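Local coordinates for glucokinase (Thermus thermophilus, PDB 3VOV), which phosphorylates hexose sugars as a hexokinase of the ROK family, most likely using ATP as the phosphate donor, at residues L113-L118 with A282-L287; V225-A230 with L260-R265. All coordinates share one frame; numbering follows the deposited sequence.

Contact 1: L113-L118 with A282-L287; sequences LAEHHL and AEAGLL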
ATOM      1  N   LEU B 113       5.921 -24.432 -20.351  1.00 16.98           N
ATOM      2  CA  LEU B 113       5.685 -25.828 -20.794  1.00 17.60           C
ATOM      3  C   LEU B 113       6.987 -26.637 -20.840  1.00 17.37           C
ATOM      4  O   LEU B 113       7.045 -27.779 -20.405  1.00 18.24           O
ATOM      5  CB  LEU B 113       4.972 -25.836 -22.173  1.00 16.21           C
ATOM      6  CG  LEU B 113       4.390 -27.107 -22.806  1.00 16.54           C
ATOM      7  CD1 LEU B 113       3.321 -27.727 -21.877  1.00 12.61           C
ATOM      8  CD2 LEU B 113       3.813 -26.838 -24.235  1.00 13.00           C
ATOM      9  N   ALA B 114       8.045 -26.015 -21.352  1.00 17.85           N
ATOM     10  CA  ALA B 114       9.304 -26.637 -21.490  1.00 17.36           C
ATOM     11  C   ALA B 114       9.904 -26.934 -20.113  1.00 18.23           C
ATOM     12  O   ALA B 114      10.326 -28.051 -19.854  1.00 17.92           O
ATOM     13  CB  ALA B 114      10.262 -25.764 -22.365  1.00 17.41           C
ATOM     14  N   GLU B 115       9.922 -25.960 -19.220  1.00 17.77           N
ATOM     15  CA  GLU B 115      10.434 -26.227 -17.858  1.00 17.65           C
ATOM     16  C   GLU B 115       9.620 -27.295 -17.151  1.00 18.27           C
ATOM     17  O   GLU B 115      10.153 -28.090 -16.342  1.00 19.08           O
ATOM     18  CB  GLU B 115      10.478 -24.944 -17.013  1.00 16.22           C
ATOM     19  CG  GLU B 115      11.492 -23.942 -17.523  1.00 17.45           C
ATOM     20  CD  GLU B 115      12.925 -24.283 -17.205  1.00 20.34           C
ATOM     21  OE1 GLU B 115      13.187 -25.148 -16.319  1.00 19.53           O
ATOM     22  OE2 GLU B 115      13.803 -23.622 -17.838  1.00 23.21           O
ATOM     23  N   HIS B 116       8.339 -27.338 -17.446  1.00 17.50           N
ATOM     24  CA  HIS B 116       7.484 -28.377 -16.872  1.00 18.07           C
ATOM     25  C   HIS B 116       7.820 -29.809 -17.294  1.00 19.82           C
ATOM     26  O   HIS B 116       7.920 -30.684 -16.451  1.00 20.54           O
ATOM     27  CB  HIS B 116       6.035 -28.103 -17.229  1.00 17.30           C
ATOM     28  CG  HIS B 116       5.079 -29.059 -16.605  1.00 17.50           C
ATOM     29  ND1 HIS B 116       4.509 -28.834 -15.368  1.00 20.74           N
ATOM     30  CD2 HIS B 116       4.562 -30.231 -17.058  1.00 18.59           C
ATOM     31  CE1 HIS B 116       3.694 -29.847 -15.077  1.00 20.20           C
ATOM     32  NE2 HIS B 116       3.695 -30.697 -16.092  1.00 19.96           N
ATOM     33  N   HIS B 117       7.917 -30.027 -18.605  1.00 19.14           N
ATOM     34  CA  HIS B 117       8.200 -31.318 -19.187  1.00 20.75           C
ATOM     35  C   HIS B 117       9.652 -31.722 -19.216  1.00 20.06           C
ATOM     36  O   HIS B 117       9.947 -32.889 -19.071  1.00 22.36           O
ATOM     37  CB  HIS B 117       7.604 -31.399 -20.597  1.00 19.97           C
ATOM     38  CG  HIS B 117       6.111 -31.435 -20.592  1.00 21.64           C
ATOM     39  ND1 HIS B 117       5.395 -32.563 -20.260  1.00 23.86           N
ATOM     40  CD2 HIS B 117       5.199 -30.458 -20.806  1.00 19.22           C
ATOM     41  CE1 HIS B 117       4.101 -32.289 -20.294  1.00 23.17           C
ATOM     42  NE2 HIS B 117       3.956 -31.012 -20.625  1.00 21.56           N
ATOM     43  N   LEU B 118      10.557 -30.784 -19.400  1.00 19.95           N
ATOM     44  CA  LEU B 118      11.989 -31.067 -19.636  1.00 21.67           C
ATOM     45  C   LEU B 118      12.956 -30.414 -18.625  1.00 21.08           C
ATOM     46  O   LEU B 118      14.141 -30.666 -18.660  1.00 21.11           O
ATOM     47  CB  LEU B 118      12.355 -30.515 -21.039  1.00 20.66           C
ATOM     48  CG  LEU B 118      12.056 -31.313 -22.339  1.00 26.32           C
ATOM     49  CD1 LEU B 118      11.055 -32.452 -22.259  1.00 26.63           C
ATOM     50  CD2 LEU B 118      11.781 -30.437 -23.610  1.00 21.81           C
ATOM     51  N   ALA B 282      18.296 -20.442 -22.668  1.00 30.27           N
ATOM     52  CA  ALA B 282      17.930 -19.760 -23.936  1.00 30.39           C
ATOM     53  C   ALA B 282      17.099 -20.631 -24.887  1.00 29.68           C
ATOM     54  O   ALA B 282      16.475 -20.144 -25.833  1.00 30.55           O
ATOM     55  CB  ALA B 282      19.219 -19.237 -24.677  1.00 30.30           C
ATOM     56  N   GLU B 283      17.064 -21.918 -24.622  1.00 27.94           N
ATOM     57  CA  GLU B 283      16.354 -22.812 -25.510  1.00 26.11           C
ATOM     58  C   GLU B 283      14.958 -23.107 -25.051  1.00 23.10           C
ATOM     59  O   GLU B 283      14.231 -23.819 -25.751  1.00 21.62           O
ATOM     60  CB  GLU B 283      17.074 -24.155 -25.577  1.00 26.51           C
ATOM     61  CG  GLU B 283      18.039 -24.229 -26.672  1.00 35.20           C
ATOM     62  CD  GLU B 283      18.494 -25.636 -26.918  1.00 40.89           C
ATOM     63  OE1 GLU B 283      19.193 -25.813 -27.928  1.00 45.57           O
ATOM     64  OE2 GLU B 283      18.164 -26.545 -26.106  1.00 43.42           O
ATOM     65  N   ALA B 284      14.585 -22.628 -23.876  1.00 21.02           N
ATOM     66  CA  ALA B 284      13.265 -22.986 -23.303  1.00 19.70           C
ATOM     67  C   ALA B 284      12.162 -22.628 -24.294  1.00 18.78           C
ATOM     68  O   ALA B 284      11.228 -23.379 -24.483  1.00 19.20           O
ATOM     69  CB  ALA B 284      13.022 -22.254 -21.954  1.00 20.62           C
ATOM     70  N   GLY B 285      12.274 -21.486 -24.953  1.00 17.60           N
ATOM     71  CA  GLY B 285      11.175 -21.058 -25.849  1.00 17.17           C
ATOM     72  C   GLY B 285      11.013 -21.992 -27.062  1.00 16.72           C
ATOM     73  O   GLY B 285       9.890 -22.313 -27.444  1.00 15.56           O
ATOM     74  N   LEU B 286      12.144 -22.375 -27.686  1.00 17.05           N
ATOM     75  CA  LEU B 286      12.153 -23.325 -28.804  1.00 17.05           C
ATOM     76  C   LEU B 286      11.596 -24.662 -28.350  1.00 16.98           C
ATOM     77  O   LEU B 286      10.712 -25.222 -29.014  1.00 18.01           O
ATOM     78  CB  LEU B 286      13.579 -23.499 -29.405  1.00 17.18           C
ATOM     79  CG  LEU B 286      13.692 -24.518 -30.552  1.00 18.58           C
ATOM     80  CD1 LEU B 286      12.749 -24.207 -31.666  1.00 17.10           C
ATOM     81  CD2 LEU B 286      15.149 -24.661 -31.114  1.00 18.94           C
ATOM     82  N   LEU B 287      12.115 -25.187 -27.241  1.00 16.73           N
ATOM     83  CA  LEU B 287      11.600 -26.449 -26.672  1.00 17.40           C
ATOM     84  C   LEU B 287      10.092 -26.395 -26.399  1.00 16.09           C
ATOM     85  O   LEU B 287       9.356 -27.311 -26.766  1.00 14.66           O
ATOM     86  CB  LEU B 287      12.373 -26.821 -25.388  1.00 16.93           C
ATOM     87  CG  LEU B 287      13.826 -27.235 -25.643  1.00 19.04           C
ATOM     88  CD1 LEU B 287      14.652 -27.330 -24.332  1.00 20.16           C
ATOM     89  CD2 LEU B 287      13.874 -28.591 -26.407  1.00 19.04           C
TER
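The carboxylate of E115, which brushes A284 across the contact, is gripped by three backbone N-H groups. OE1 accepts from A120 and R279, and OE2 accepts from L280. Two successive bends in E115 (chi1 -67°, chi2 -76°) curl its end toward A284, and OE2 lies 4.4 Å from A284 CB. The carboxylate thus ties the end of helix 107-118 to the loop before helix 284-299. No hydrogen bond joins the two segments directly. A114 makes the closest approach. Its CB lies 3.3 Å from A284 O and 3.8 Å from L287 CB. The small methyl lets the backbones come close, with the CA atoms of A114 and L287 5.7 Å apart. L118 reaches the same leucine from the next turn. Its CD2 meets L287 CD2 at 4.0 Å, and the two side chains cross obliquely. L287 holds CG anti to its carbonyl carbon (chi1 -69°), which sets the branched end beside L118. Both leucines also touch F18 on strand 12-18. Toward the start of 113-118, L113 packs farther along helix 284-299, on L291 and L295. L286 turns to A14, so the start of the C-terminal helix lies between helix 107-118 and strand 12-18.

Contact 2: V225-A230 with L260-R265; sequences VGIGLA and LEAYRR
Y263 lays its ring edge along the backbone of helix 225-230. The ring leaves its own helix with CG anti to the backbone N (chi1 177°), which swings the ring across to the other helix. G226 O lies at the ring edge, in plane, 3.8 Å from Y263 CD1. The amide of A230 is also near that edge, with N 3.7 Å from CD1. L229 approaches obliquely, its CB 3.9 Å from the same ring carbon. Next to Y263 on the same helix, A262 turns its methyl toward G226, and CB stands 4.2 Å from G226 CA. I227 adds a lighter touch to this methyl through CG1. The segment axes come within 7.2 Å and cross at -37°. G226 permits this, because a side chain there would run into A262 CB and Y263 N. I227 also packs on T161 of a second subunit. Beyond the contact, the Y263 hydroxyl hydrogen-bonds to P273 O and the ring packs on L275 of strand 275-277. Replacing Y263 with an alanine is likely to open a gap beside L229 and A230 and to leave P273 O without its hydroxyl partner. No hydrogen bond joins the segments; a CA-H...O contact, Y263 CA to G226 O at 3.5 Å, is the nearest thing to one. Cohesion therefore rests mainly on close van der Waals packing of small residues and a ring edge.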
ATOM      1  N   VAL B 225       8.556  -9.943  -6.068  1.00 16.13           N
ATOM      2  CA  VAL B 225       8.506 -11.197  -6.843  1.00 15.81           C
ATOM      3  C   VAL B 225       8.123 -12.341  -5.895  1.00 15.49           C
ATOM      4  O   VAL B 225       7.242 -13.115  -6.226  1.00 16.62           O
ATOM      5  CB  VAL B 225       9.815 -11.495  -7.578  1.00 15.28           C
ATOM      6  CG1 VAL B 225       9.727 -12.894  -8.243  1.00 15.95           C
ATOM      7  CG2 VAL B 225      10.090 -10.387  -8.658  1.00 15.71           C
ATOM      8  N   GLY B 226       8.758 -12.413  -4.716  1.00 14.65           N
ATOM      9  CA  GLY B 226       8.420 -13.414  -3.720  1.00 16.06           C
ATOM     10  C   GLY B 226       6.967 -13.350  -3.299  1.00 15.52           C
ATOM     11  O   GLY B 226       6.268 -14.383  -3.156  1.00 15.55           O
ATOM     12  N   ILE B 227       6.484 -12.131  -3.074  1.00 14.98           N
ATOM     13  CA  ILE B 227       5.104 -11.965  -2.663  1.00 14.77           C
ATOM     14  C   ILE B 227       4.152 -12.375  -3.782  1.00 14.69           C
ATOM     15  O   ILE B 227       3.095 -13.000  -3.516  1.00 12.93           O
ATOM     16  CB  ILE B 227       4.802 -10.483  -2.239  1.00 15.56           C
ATOM     17  CG1 ILE B 227       5.568 -10.139  -0.956  1.00 15.07           C
ATOM     18  CG2 ILE B 227       3.261 -10.271  -2.021  1.00 17.47           C
ATOM     19  CD1 ILE B 227       5.509  -8.597  -0.612  1.00 18.29           C
ATOM     20  N   GLY B 228       4.469 -11.978  -5.020  1.00 13.36           N
ATOM     21  CA  GLY B 228       3.552 -12.266  -6.140  1.00 14.42           C
ATOM     22  C   GLY B 228       3.461 -13.770  -6.396  1.00 15.14           C
ATOM     23  O   GLY B 228       2.389 -14.304  -6.610  1.00 17.14           O
ATOM     24  N   LEU B 229       4.585 -14.461  -6.304  1.00 15.68           N
ATOM     25  CA  LEU B 229       4.614 -15.926  -6.462  1.00 15.39           C
ATOM     26  C   LEU B 229       3.876 -16.629  -5.310  1.00 16.14           C
ATOM     27  O   LEU B 229       3.095 -17.543  -5.541  1.00 16.52           O
ATOM     28  CB  LEU B 229       6.058 -16.405  -6.565  1.00 15.56           C
ATOM     29  CG  LEU B 229       6.831 -16.021  -7.859  1.00 15.46           C
ATOM     30  CD1 LEU B 229       8.296 -16.433  -7.708  1.00 18.97           C
ATOM     31  CD2 LEU B 229       6.180 -16.688  -9.122  1.00 16.33           C
ATOM     32  N   ALA B 230       4.064 -16.158  -4.074  1.00 15.77           N
ATOM     33  CA  ALA B 230       3.332 -16.761  -2.937  1.00 16.66           C
ATOM     34  C   ALA B 230       1.824 -16.599  -3.127  1.00 16.12           C
ATOM     35  O   ALA B 230       1.055 -17.485  -2.782  1.00 15.43           O
ATOM     36  CB  ALA B 230       3.769 -16.112  -1.589  1.00 16.03           C
ATOM     37  N   LEU B 260      13.369 -15.316  -1.953  1.00 20.14           N
ATOM     38  CA  LEU B 260      12.991 -16.547  -1.286  1.00 21.94           C
ATOM     39  C   LEU B 260      12.450 -16.312   0.115  1.00 21.44           C
ATOM     40  O   LEU B 260      11.511 -16.972   0.533  1.00 20.66           O
ATOM     41  CB  LEU B 260      14.227 -17.417  -1.159  1.00 23.12           C
ATOM     42  CG  LEU B 260      14.520 -18.359  -2.284  1.00 28.37           C
ATOM     43  CD1 LEU B 260      15.807 -19.117  -1.868  1.00 32.61           C
ATOM     44  CD2 LEU B 260      13.299 -19.313  -2.326  1.00 33.19           C
ATOM     45  N   GLU B 261      13.064 -15.377   0.840  1.00 21.64           N
ATOM     46  CA  GLU B 261      12.581 -15.048   2.180  0.50 21.66           C
ATOM     47  C   GLU B 261      11.159 -14.441   2.121  1.00 21.59           C
ATOM     48  O   GLU B 261      10.292 -14.820   2.926  1.00 19.85           O
ATOM     49  CB  GLU B 261      13.580 -14.148   2.924  0.50 21.36           C
ATOM     50  CG  GLU B 261      13.146 -13.695   4.347  0.50 22.81           C
ATOM     51  CD  GLU B 261      12.927 -14.835   5.359  0.50 23.66           C
ATOM     52  OE1 GLU B 261      12.316 -14.546   6.421  0.50 24.91           O
ATOM     53  OE2 GLU B 261      13.339 -15.998   5.105  0.50 21.45           O
ATOM     54  N   ALA B 262      10.892 -13.559   1.148  1.00 20.67           N
ATOM     55  CA  ALA B 262       9.522 -12.979   1.014  1.00 20.37           C
ATOM     56  C   ALA B 262       8.497 -14.082   0.663  1.00 19.52           C
ATOM     57  O   ALA B 262       7.402 -14.137   1.213  1.00 18.54           O
ATOM     58  CB  ALA B 262       9.484 -11.833  -0.027  1.00 19.88           C
ATOM     59  N   TYR B 263       8.885 -14.974  -0.245  1.00 20.13           N
ATOM     60  CA  TYR B 263       8.020 -16.107  -0.652  1.00 18.47           C
ATOM     61  C   TYR B 263       7.687 -16.964   0.589  1.00 19.69           C
ATOM     62  O   TYR B 263       6.523 -17.301   0.838  1.00 18.54           O
ATOM     63  CB  TYR B 263       8.774 -16.900  -1.738  1.00 18.91           C
ATOM     64  CG  TYR B 263       8.089 -18.175  -2.249  1.00 18.54           C
ATOM     65  CD1 TYR B 263       7.052 -18.107  -3.182  1.00 20.01           C
ATOM     66  CD2 TYR B 263       8.536 -19.434  -1.841  1.00 18.16           C
ATOM     67  CE1 TYR B 263       6.420 -19.282  -3.650  1.00 16.78           C
ATOM     68  CE2 TYR B 263       7.976 -20.589  -2.331  1.00 18.26           C
ATOM     69  CZ  TYR B 263       6.927 -20.510  -3.232  1.00 18.27           C
ATOM     70  OH  TYR B 263       6.363 -21.680  -3.694  1.00 19.62           O
ATOM     71  N   ARG B 264       8.707 -17.292   1.389  1.00 19.36           N
ATOM     72  CA  ARG B 264       8.458 -18.053   2.621  1.00 21.04           C
ATOM     73  C   ARG B 264       7.597 -17.288   3.629  1.00 19.48           C
ATOM     74  O   ARG B 264       6.659 -17.864   4.181  1.00 19.48           O
ATOM     75  CB  ARG B 264       9.767 -18.456   3.256  1.00 22.03           C
ATOM     76  CG  ARG B 264      10.422 -19.564   2.435  1.00 26.52           C
ATOM     77  CD  ARG B 264      11.702 -20.004   3.111  1.00 34.72           C
ATOM     78  NE  ARG B 264      12.334 -21.086   2.363  1.00 37.42           N
ATOM     79  CZ  ARG B 264      13.644 -21.160   2.143  1.00 42.44           C
ATOM     80  NH1 ARG B 264      14.441 -20.183   2.581  1.00 40.10           N
ATOM     81  NH2 ARG B 264      14.142 -22.188   1.450  1.00 43.01           N
ATOM     82  N   ARG B 265       7.887 -16.003   3.849  1.00 19.82           N
ATOM     83  CA  ARG B 265       7.019 -15.182   4.719  1.00 19.92           C
ATOM     84  C   ARG B 265       5.557 -15.090   4.254  1.00 19.45           C
ATOM     85  O   ARG B 265       4.664 -14.903   5.080  1.00 20.69           O
ATOM     86  CB  ARG B 265       7.539 -13.740   4.853  1.00 20.53           C
ATOM     87  CG  ARG B 265       8.853 -13.666   5.722  1.00 22.36           C
ATOM     88  CD  ARG B 265       9.165 -12.212   6.112  1.00 25.97           C
ATOM     89  NE  ARG B 265       8.191 -11.662   7.069  1.00 30.89           N
ATOM     90  CZ  ARG B 265       7.278 -10.728   6.799  1.00 30.83           C
ATOM     91  NH1 ARG B 265       7.163 -10.201   5.562  1.00 28.43           N
ATOM     92  NH2 ARG B 265       6.475 -10.305   7.782  1.00 31.28           N
TER

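Contact 2 is nested within contact 1 along the chain, in the order 113-118, 225-230, 260-265, 282-287. The contact centres are 24 Å apart and the nearest atoms about 12 Å, so they do not touch. The two contacts have no helix in common. Contact 2 pairs helices 212-236 and 253-265 beside the sheet of strands 127-132, 240-244 and 275-277. Strand 275-277 then leads to the loop before helix 284-299, where contact 1 forms. Contact 1 brings this last helix back to helix 107-118 and strand 12-18 of the N-terminal sheet. That return is consistent with the two-lobed actin-like ATPase fold, in which contact 1 lies near the lobe junction.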